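Local atomic coordinates of ADP-dependent (S)-NAD(P)H-hydrate dehydratase (PDB entry 3BGK), a protein that probably catalyses the ADP-dependent dehydration of (S)-NAD(P)HX, a damaged hydrated form of NAD(P)H, restoring the normal cofactor. Residues 174-179 / 211-216; 178-183 / 266-271; 204-209 / 227-232. All blocks are in the same frame, centred on the assembly; numbering follows the deposited sequence.

Contact 1: residues 174-179 / 211-216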
loop_
_atom_site.group_PDB
_atom_site.type_symbol
_atom_site.label_atom_id
_atom_site.label_comp_id
_atom_site.label_asym_id
_atom_site.label_seq_id
_atom_site.Cartn_x
_atom_site.Cartn_y
_atom_site.Cartn_z
ATOM N N ALA A 174 -29.518 -22.788 22.548
ATOM C CA ALA A 174 -30.946 -22.945 22.269
ATOM C C ALA A 174 -31.631 -21.593 22.105
ATOM O O ALA A 174 -32.609 -21.474 21.355
ATOM C CB ALA A 174 -31.624 -23.753 23.370
ATOM N N ILE A 175 -31.119 -20.588 22.817
ATOM C CA ILE A 175 -31.627 -19.220 22.717
ATOM C C ILE A 175 -30.680 -18.357 21.889
ATOM O O ILE A 175 -29.466 -18.320 22.132
ATOM C CB ILE A 175 -31.858 -18.571 24.109
ATOM C CG1 ILE A 175 -32.861 -19.390 24.926
ATOM C CG2 ILE A 175 -32.351 -17.120 23.964
ATOM C CD1 ILE A 175 -33.049 -18.904 26.363
ATOM N N TRP A 176 -31.256 -17.673 20.906
ATOM C CA TRP A 176 -30.524 -16.748 20.056
ATOM C C TRP A 176 -30.459 -15.382 20.736
ATOM O O TRP A 176 -31.478 -14.892 21.234
ATOM C CB TRP A 176 -31.195 -16.658 18.684
ATOM C CG TRP A 176 -31.165 -17.971 17.939
ATOM C CD1 TRP A 176 -31.954 -19.066 18.170
ATOM C CD2 TRP A 176 -30.299 -18.325 16.853
ATOM N NE1 TRP A 176 -31.630 -20.079 17.294
ATOM C CE2 TRP A 176 -30.620 -19.649 16.476
ATOM C CE3 TRP A 176 -29.285 -17.652 16.160
ATOM C CZ2 TRP A 176 -29.961 -20.312 15.436
ATOM C CZ3 TRP A 176 -28.629 -18.313 15.125
ATOM C CH2 TRP A 176 -28.971 -19.628 14.775
ATOM N N PRO A 177 -29.260 -14.764 20.765
ATOM C CA PRO A 177 -29.052 -13.496 21.469
ATOM C C PRO A 177 -29.688 -12.309 20.740
ATOM O O PRO A 177 -29.845 -11.236 21.323
ATOM C CB PRO A 177 -27.525 -13.360 21.497
ATOM C CG PRO A 177 -27.070 -14.083 20.293
ATOM C CD PRO A 177 -28.026 -15.229 20.105
ATOM N N THR A 178 -30.034 -12.510 19.472
ATOM C CA THR A 178 -30.790 -11.533 18.699
ATOM C C THR A 178 -31.674 -12.243 17.680
ATOM O O THR A 178 -31.413 -13.389 17.319
ATOM C CB THR A 178 -29.878 -10.488 18.003
ATOM O OG1 THR A 178 -30.687 -9.561 17.273
ATOM C CG2 THR A 178 -28.892 -11.155 17.052
ATOM N N LYS A 179 -32.727 -11.560 17.237
ATOM C CA LYS A 179 -33.629 -12.086 16.214
ATOM C C LYS A 179 -33.208 -11.579 14.836
ATOM O O LYS A 179 -33.628 -12.117 13.805
ATOM C CB LYS A 179 -35.071 -11.655 16.500
ATOM C CG LYS A 179 -35.660 -12.203 17.790
ATOM C CD LYS A 179 -37.035 -11.598 18.040
ATOM C CE LYS A 179 -37.688 -12.185 19.286
ATOM N NZ LYS A 179 -39.151 -11.881 19.334
ATOM N N ALA A 211 -37.045 -22.642 8.566
ATOM C CA ALA A 211 -38.063 -22.719 9.616
ATOM C C ALA A 211 -37.574 -23.642 10.743
ATOM O O ALA A 211 -38.007 -24.792 10.878
ATOM C CB ALA A 211 -39.388 -23.199 9.039
ATOM N N HIS A 212 -36.658 -23.109 11.541
ATOM C CA HIS A 212 -35.897 -23.863 12.524
ATOM C C HIS A 212 -35.024 -22.824 13.201
ATOM O O HIS A 212 -34.558 -23.007 14.328
ATOM C CB HIS A 212 -35.005 -24.885 11.819
ATOM C CG HIS A 212 -35.037 -26.252 12.430
ATOM N ND1 HIS A 212 -35.844 -27.261 11.950
ATOM C CD2 HIS A 212 -34.352 -26.780 13.474
ATOM C CE1 HIS A 212 -35.660 -28.351 12.674
ATOM N NE2 HIS A 212 -34.760 -28.086 13.606
ATOM N N PHE A 213 -34.807 -21.729 12.473
ATOM C CA PHE A 213 -34.176 -20.521 12.984
ATOM C C PHE A 213 -35.294 -19.510 13.218
ATOM O O PHE A 213 -36.375 -19.659 12.643
ATOM C CB PHE A 213 -33.179 -19.979 11.954
ATOM C CG PHE A 213 -32.101 -20.959 11.576
ATOM C CD1 PHE A 213 -30.824 -20.831 12.089
ATOM C CD2 PHE A 213 -32.367 -22.012 10.708
ATOM C CE1 PHE A 213 -29.825 -21.733 11.747
ATOM C CE2 PHE A 213 -31.377 -22.920 10.361
ATOM C CZ PHE A 213 -30.106 -22.780 10.880
ATOM N N PRO A 214 -35.059 -18.495 14.074
ATOM C CA PRO A 214 -36.040 -17.420 14.282
ATOM C C PRO A 214 -36.654 -16.874 12.989
ATOM O O PRO A 214 -35.998 -16.861 11.946
ATOM C CB PRO A 214 -35.217 -16.339 14.981
ATOM C CG PRO A 214 -34.233 -17.113 15.781
ATOM C CD PRO A 214 -33.877 -18.316 14.941
ATOM N N LYS A 215 -37.901 -16.417 13.083
ATOM C CA LYS A 215 -38.704 -16.023 11.917
ATOM C C LYS A 215 -38.072 -14.952 11.018
ATOM O O LYS A 215 -38.257 -14.975 9.796
ATOM C CB LYS A 215 -40.103 -15.576 12.361
ATOM N N GLU A 216 -37.328 -14.029 11.621
ATOM C CA GLU A 216 -36.768 -12.884 10.896
ATOM C C GLU A 216 -35.418 -13.190 10.222
ATOM O O GLU A 216 -34.905 -12.378 9.449
ATOM C CB GLU A 216 -36.642 -11.671 11.828
ATOM C CG GLU A 216 -37.962 -11.180 12.447
ATOM C CD GLU A 216 -38.309 -11.853 13.781
ATOM O OE1 GLU A 216 -38.235 -13.100 13.881
ATOM O OE2 GLU A 216 -38.668 -11.128 14.733
#
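Lys179 lies against Glu216, and just before the lysine Thr178 OG1 is gripped by three backbone groups. It accepts from Gln180 N, and the carbonyl oxygens of Pro154 and Gln156 both lie within bonding distance of its one proton. The first bond closes an ST turn. The turn comes where the chain approaches strand 181-184, and these bonds hold the buried hydroxyl in place. The contact itself has no hydrogen bond of its own and is carried mainly by rings. Trp176 meets Pro214 and Phe213 with different parts of its indole. Pro214 CD sits 3.7 Å from the centroid of the Trp176 five-membered ring and only 10° off the ring normal. This is a CH-pi contact over one face. Pro214 CG comes over the same ring at 3.8 Å from Trp176 CD1. The far end of the indole reaches Phe213, where Trp176 CH2 lies 3.5 Å from Phe213 CD1, near the plane of the phenyl ring and at its edge. The two ring planes are inclined at 58°. Trp176 and Phe213 belong to loops that lead from a helix into neighbouring parallel strands, 181-184 and 218-221, of the central sheet. This is the three-layer alpha/beta sandwich of the ribokinase-like fold. Trp176 also meets the ring of Trp149, while Phe213 rests on Leu183 and Leu193. Nearer the surface, the Lys179 chain is extended and its CD passes 3.7 Å from Glu216 OE2. The Glu216 chain bends at its second torsion (chi2 89°), which turns the carboxylate back beside the lysine. Lys179 NZ stays 4.7 Å from Glu216 OE2, too far for a salt bridge, though the opposite charges probably attract. In addition, Glu216 CB packs 3.6 Å from Lys179 O.

Contact 2: residues 178-183 / 266-271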
loop_
_atom_site.group_PDB
_atom_site.type_symbol
_atom_site.label_atom_id
_atom_site.label_comp_id
_atom_site.label_asym_id
_atom_site.label_seq_id
_atom_site.Cartn_x
_atom_site.Cartn_y
_atom_site.Cartn_z
ATOM N N THR A 178 -30.034 -12.510 19.472
ATOM C CA THR A 178 -30.790 -11.533 18.699
ATOM C C THR A 178 -31.674 -12.243 17.680
ATOM O O THR A 178 -31.413 -13.389 17.319
ATOM C CB THR A 178 -29.878 -10.488 18.003
ATOM O OG1 THR A 178 -30.687 -9.561 17.273
ATOM C CG2 THR A 178 -28.892 -11.155 17.052
ATOM N N LYS A 179 -32.727 -11.560 17.237
ATOM C CA LYS A 179 -33.629 -12.086 16.214
ATOM C C LYS A 179 -33.208 -11.579 14.836
ATOM O O LYS A 179 -33.628 -12.117 13.805
ATOM C CB LYS A 179 -35.071 -11.655 16.500
ATOM C CG LYS A 179 -35.660 -12.203 17.790
ATOM C CD LYS A 179 -37.035 -11.598 18.040
ATOM C CE LYS A 179 -37.688 -12.185 19.286
ATOM N NZ LYS A 179 -39.151 -11.881 19.334
ATOM N N GLN A 180 -32.374 -10.541 14.835
ATOM C CA GLN A 180 -31.899 -9.911 13.605
ATOM C C GLN A 180 -30.615 -10.599 13.126
ATOM O O GLN A 180 -29.526 -10.027 13.160
ATOM C CB GLN A 180 -31.712 -8.405 13.824
ATOM C CG GLN A 180 -32.923 -7.733 14.494
ATOM C CD GLN A 180 -32.756 -6.231 14.729
ATOM O OE1 GLN A 180 -33.362 -5.669 15.645
ATOM N NE2 GLN A 180 -31.941 -5.580 13.900
ATOM N N ILE A 181 -30.775 -11.848 12.695
ATOM C CA ILE A 181 -29.682 -12.725 12.280
ATOM C C ILE A 181 -29.618 -12.791 10.760
ATOM O O ILE A 181 -30.649 -12.977 10.105
ATOM C CB ILE A 181 -29.909 -14.165 12.806
ATOM C CG1 ILE A 181 -30.068 -14.178 14.332
ATOM C CG2 ILE A 181 -28.804 -15.124 12.320
ATOM C CD1 ILE A 181 -28.754 -14.246 15.127
ATOM N N ILE A 182 -28.416 -12.624 10.207
ATOM C CA ILE A 182 -28.171 -12.865 8.785
ATOM C C ILE A 182 -27.114 -13.961 8.637
ATOM O O ILE A 182 -26.040 -13.879 9.231
ATOM C CB ILE A 182 -27.725 -11.587 8.017
ATOM C CG1 ILE A 182 -28.726 -10.439 8.225
ATOM C CG2 ILE A 182 -27.544 -11.889 6.530
ATOM C CD1 ILE A 182 -28.333 -9.122 7.565
ATOM N N LEU A 183 -27.435 -14.993 7.862
ATOM C CA LEU A 183 -26.493 -16.071 7.593
ATOM C C LEU A 183 -25.995 -15.973 6.155
ATOM O O LEU A 183 -26.787 -15.853 5.225
ATOM C CB LEU A 183 -27.137 -17.443 7.841
ATOM C CG LEU A 183 -27.862 -17.740 9.161
ATOM C CD1 LEU A 183 -28.755 -18.952 8.997
ATOM C CD2 LEU A 183 -26.903 -17.924 10.338
ATOM N N THR A 266 -34.843 0.289 7.039
ATOM C CA THR A 266 -36.121 -0.217 6.553
ATOM C C THR A 266 -36.070 -1.755 6.482
ATOM O O THR A 266 -35.193 -2.368 7.107
ATOM C CB THR A 266 -36.522 0.442 5.210
ATOM O OG1 THR A 266 -37.861 0.061 4.872
ATOM C CG2 THR A 266 -35.553 0.047 4.081
ATOM N N ASP A 267 -36.997 -2.379 5.752
ATOM C CA ASP A 267 -37.079 -3.846 5.695
ATOM C C ASP A 267 -35.709 -4.506 5.513
ATOM O O ASP A 267 -35.026 -4.286 4.505
ATOM C CB ASP A 267 -38.042 -4.302 4.595
ATOM C CG ASP A 267 -38.360 -5.788 4.677
ATOM O OD1 ASP A 267 -38.372 -6.343 5.802
ATOM O OD2 ASP A 267 -38.605 -6.401 3.612
ATOM N N ARG A 268 -35.322 -5.316 6.495
ATOM C CA ARG A 268 -33.985 -5.906 6.529
ATOM C C ARG A 268 -33.716 -6.918 5.402
ATOM O O ARG A 268 -32.577 -7.034 4.932
ATOM C CB ARG A 268 -33.699 -6.507 7.906
ATOM C CG ARG A 268 -32.204 -6.704 8.209
ATOM C CD ARG A 268 -31.943 -7.037 9.681
ATOM N NE ARG A 268 -32.858 -8.063 10.191
ATOM C CZ ARG A 268 -33.888 -7.829 11.005
ATOM N NH1 ARG A 268 -34.146 -6.595 11.429
ATOM N NH2 ARG A 268 -34.659 -8.834 11.402
ATOM N N PHE A 269 -34.751 -7.635 4.968
ATOM C CA PHE A 269 -34.629 -8.536 3.821
ATOM C C PHE A 269 -34.278 -7.779 2.538
ATOM O O PHE A 269 -33.421 -8.218 1.770
ATOM C CB PHE A 269 -35.910 -9.353 3.608
ATOM C CG PHE A 269 -35.929 -10.123 2.307
ATOM C CD1 PHE A 269 -35.427 -11.419 2.242
ATOM C CD2 PHE A 269 -36.438 -9.544 1.148
ATOM C CE1 PHE A 269 -35.437 -12.127 1.047
ATOM C CE2 PHE A 269 -36.451 -10.240 -0.055
ATOM C CZ PHE A 269 -35.949 -11.538 -0.104
ATOM N N GLU A 270 -34.944 -6.654 2.303
ATOM C CA GLU A 270 -34.720 -5.898 1.077
ATOM C C GLU A 270 -33.370 -5.182 1.100
ATOM O O GLU A 270 -32.710 -5.045 0.060
ATOM C CB GLU A 270 -35.867 -4.921 0.825
ATOM C CG GLU A 270 -37.232 -5.608 0.660
ATOM C CD GLU A 270 -38.298 -4.689 0.079
ATOM O OE1 GLU A 270 -38.330 -3.484 0.442
ATOM O OE2 GLU A 270 -39.106 -5.178 -0.745
ATOM N N VAL A 271 -32.966 -4.753 2.298
ATOM C CA VAL A 271 -31.680 -4.092 2.523
ATOM C C VAL A 271 -30.518 -5.034 2.205
ATOM O O VAL A 271 -29.587 -4.661 1.488
ATOM C CB VAL A 271 -31.559 -3.535 3.975
ATOM C CG1 VAL A 271 -30.122 -3.145 4.288
ATOM C CG2 VAL A 271 -32.471 -2.342 4.167
#
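Arg268 sends CG away from its own backbone N (chi1 -160°), and a kink at chi3 (46°) lays the guanidinium flat against the side chain of Gln180. Gln180 keeps an extended chain beyond CG and crosses the arginine at about a right angle. The contact joins the start of helix 268-287 to the region where the chain enters strand 181-184 in the three-layer alpha/beta sandwich. Arg268 is in the first turn of the helix, and Gln180 lies by the start of the strand. Gln180 is the centre of an inverse gamma turn, closed by a weak bond from Ile181 N to Lys179 O.

The aliphatic part of Gln180 does most of the touching. Its CB stands over the centre of the guanidinium, 3.6 Å from Arg268 CZ. Its CG is 3.5 Å from Arg268 NH1. The amide then runs on nearly parallel to the guanidinium, the two planes being 14° apart. No hydrogen bond crosses between the segments. Arg268 also packs against Glu216.

Further into the fold, Ile182 turns to helix 249-263 and packs on Ile257 and Val261. Val271 of the arginine's helix packs on Val261 as well. The amide end of Gln180 meets the guanidinium through NE2, 3.5 Å from Arg268 NH1, a close approach of two donors that cannot bond.

Contact 3: residues 204-209 / 227-232; sequences AATQTA and KIYQGQ
Helix 203-210 lies over strand 227-230 with Gln207 and Tyr229 nearest in the backbone, their CA atoms 7.2 Å apart, and Thr206 and Tyr229 meet between helix and strand. Thr206 CG2 is anti to the backbone N, which aims this methyl at the ring. It stands 3.7 Å from the centroid of the Tyr229 ring and 13° off the normal, a CH-pi contact over the middle of one face. Thr206 OG1 has a weak hydrogen bond with Trp190 NE1. Leu219 of strand 218-221 touches both Thr206 and Tyr229.

The strand ends in a two-residue beta-hairpin turn, Gly231 and Gln232, with angles close to type II'. It leads back into antiparallel strand 233-237. The positive phi of Gly231 (57°) belongs to this turn type. The Gly231 carbonyl is tied to the helix through a water. The water donates to Gly231 O at 2.7 Å and accepts from Gln207 NE2 at 3.2 Å. It also lies in the plane of the Tyr229 ring, at its edge. Gln207 reaches it with an extended chain. Gln232 folds toward the same amide, but Gln232 NE2 stays 3.6 Å from Gln207 OE1 and makes no hydrogen bond.

With no direct hydrogen bond between the segments, the polar link from hairpin to helix depends on this one water, while dispersion and the CH-pi contact hold the buried side.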
loop_
_atom_site.group_PDB
_atom_site.type_symbol
_atom_site.label_atom_id
_atom_site.label_comp_id
_atom_site.label_asym_id
_atom_site.label_seq_id
_atom_site.Cartn_x
_atom_site.Cartn_y
_atom_site.Cartn_z
ATOM N N ALA A 204 -37.106 -25.643 -1.990
ATOM C CA ALA A 204 -38.060 -26.165 -1.011
ATOM C C ALA A 204 -37.388 -26.726 0.242
ATOM O O ALA A 204 -37.911 -26.574 1.346
ATOM C CB ALA A 204 -38.951 -27.222 -1.657
ATOM N N ALA A 205 -36.236 -27.368 0.065
ATOM C CA ALA A 205 -35.498 -27.974 1.175
ATOM C C ALA A 205 -34.786 -26.931 2.044
ATOM O O ALA A 205 -34.796 -27.029 3.275
ATOM C CB ALA A 205 -34.507 -29.007 0.650
ATOM N N THR A 206 -34.166 -25.944 1.392
ATOM C CA THR A 206 -33.507 -24.822 2.071
ATOM C C THR A 206 -34.530 -23.988 2.847
ATOM O O THR A 206 -34.294 -23.603 3.992
ATOM C CB THR A 206 -32.743 -23.931 1.054
ATOM O OG1 THR A 206 -31.606 -24.642 0.548
ATOM C CG2 THR A 206 -32.271 -22.639 1.694
ATOM N N GLN A 207 -35.669 -23.738 2.205
ATOM C CA GLN A 207 -36.778 -22.980 2.775
ATOM C C GLN A 207 -37.331 -23.619 4.049
ATOM O O GLN A 207 -37.685 -22.924 5.001
ATOM C CB GLN A 207 -37.890 -22.871 1.736
ATOM C CG GLN A 207 -38.887 -21.779 1.994
ATOM C CD GLN A 207 -40.014 -21.795 0.992
ATOM O OE1 GLN A 207 -40.816 -22.732 0.957
ATOM N NE2 GLN A 207 -40.089 -20.751 0.171
ATOM N N THR A 208 -37.405 -24.946 4.050
ATOM C CA THR A 208 -37.945 -25.694 5.176
ATOM C C THR A 208 -36.918 -25.811 6.306
ATOM O O THR A 208 -37.279 -25.814 7.486
ATOM C CB THR A 208 -38.457 -27.082 4.714
ATOM O OG1 THR A 208 -39.480 -26.902 3.724
ATOM C CG2 THR A 208 -39.033 -27.886 5.883
ATOM N N ALA A 209 -35.640 -25.894 5.942
ATOM C CA ALA A 209 -34.559 -25.938 6.930
ATOM C C ALA A 209 -34.380 -24.596 7.652
ATOM O O ALA A 209 -33.787 -24.543 8.734
ATOM C CB ALA A 209 -33.256 -26.374 6.277
ATOM N N LYS A 227 -29.125 -16.585 -3.802
ATOM C CA LYS A 227 -30.526 -16.325 -3.494
ATOM C C LYS A 227 -30.633 -15.861 -2.059
ATOM O O LYS A 227 -29.844 -16.275 -1.209
ATOM C CB LYS A 227 -31.382 -17.580 -3.683
ATOM C CG LYS A 227 -31.329 -18.178 -5.076
ATOM C CD LYS A 227 -32.255 -19.372 -5.194
ATOM C CE LYS A 227 -31.852 -20.264 -6.355
ATOM N NZ LYS A 227 -31.798 -19.512 -7.647
ATOM N N ILE A 228 -31.618 -15.007 -1.795
ATOM C CA ILE A 228 -31.847 -14.467 -0.458
ATOM C C ILE A 228 -33.162 -15.018 0.116
ATOM O O ILE A 228 -34.229 -14.871 -0.481
ATOM C CB ILE A 228 -31.831 -12.906 -0.440
ATOM C CG1 ILE A 228 -30.673 -12.349 -1.272
ATOM C CG2 ILE A 228 -31.703 -12.379 0.973
ATOM C CD1 ILE A 228 -31.003 -12.127 -2.748
ATOM N N TYR A 229 -33.062 -15.664 1.272
ATOM C CA TYR A 229 -34.206 -16.288 1.919
ATOM C C TYR A 229 -34.556 -15.588 3.233
ATOM O O TYR A 229 -33.671 -15.297 4.039
ATOM C CB TYR A 229 -33.901 -17.751 2.237
ATOM C CG TYR A 229 -33.644 -18.663 1.063
ATOM C CD1 TYR A 229 -32.370 -18.773 0.493
ATOM C CD2 TYR A 229 -34.664 -19.464 0.552
ATOM C CE1 TYR A 229 -32.130 -19.635 -0.573
ATOM C CE2 TYR A 229 -34.432 -20.330 -0.515
ATOM C CZ TYR A 229 -33.168 -20.411 -1.068
ATOM O OH TYR A 229 -32.957 -21.273 -2.120
ATOM N N GLN A 230 -35.847 -15.331 3.436
ATOM C CA GLN A 230 -36.399 -14.974 4.748
ATOM C C GLN A 230 -37.870 -15.368 4.796
ATOM O O GLN A 230 -38.664 -14.920 3.967
ATOM C CB GLN A 230 -36.256 -13.481 5.060
ATOM C CG GLN A 230 -36.666 -13.130 6.489
ATOM C CD GLN A 230 -37.053 -11.672 6.678
ATOM O OE1 GLN A 230 -37.726 -11.077 5.837
ATOM N NE2 GLN A 230 -36.639 -11.096 7.797
ATOM N N GLY A 231 -38.220 -16.207 5.768
ATOM C CA GLY A 231 -39.575 -16.733 5.896
ATOM C C GLY A 231 -39.998 -17.458 4.634
ATOM O O GLY A 231 -39.412 -18.478 4.266
ATOM N N GLN A 232 -41.006 -16.907 3.963
ATOM C CA GLN A 232 -41.535 -17.484 2.725
ATOM C C GLN A 232 -41.103 -16.685 1.492
ATOM O O GLN A 232 -41.672 -16.841 0.412
ATOM C CB GLN A 232 -43.069 -17.593 2.796
ATOM C CG GLN A 232 -43.595 -18.590 3.843
ATOM C CD GLN A 232 -43.188 -20.036 3.555
ATOM O OE1 GLN A 232 -42.772 -20.766 4.459
ATOM N NE2 GLN A 232 -43.299 -20.451 2.292
HETATM O O HOH W 1 -38.283 -18.698 1.819
#

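In the fold
Contacts 1 and 2 share Thr178 and Lys179, and their centres are 12 Å apart. They meet where Glu216 CB lies 3.5 Å from Arg268 NH2, and where Trp176 CE3 lies 3.6 Å from Ile181 CD1. Contact 3 is about 14 Å from each of them by centres. Gln230 connects it to both: its NE2 probably hydrogen-bonds to Glu216 O of contact 1 at 2.7 Å, and its OE1 packs 3.4 Å from Phe269 CB of contact 2. Contacts 1 and 2 are away from the predicted nucleotide and substrate sites. Contact 3 is closer, with the Tyr229 side chain about 8 Å from that of Thr226, a predicted AMP-binding residue.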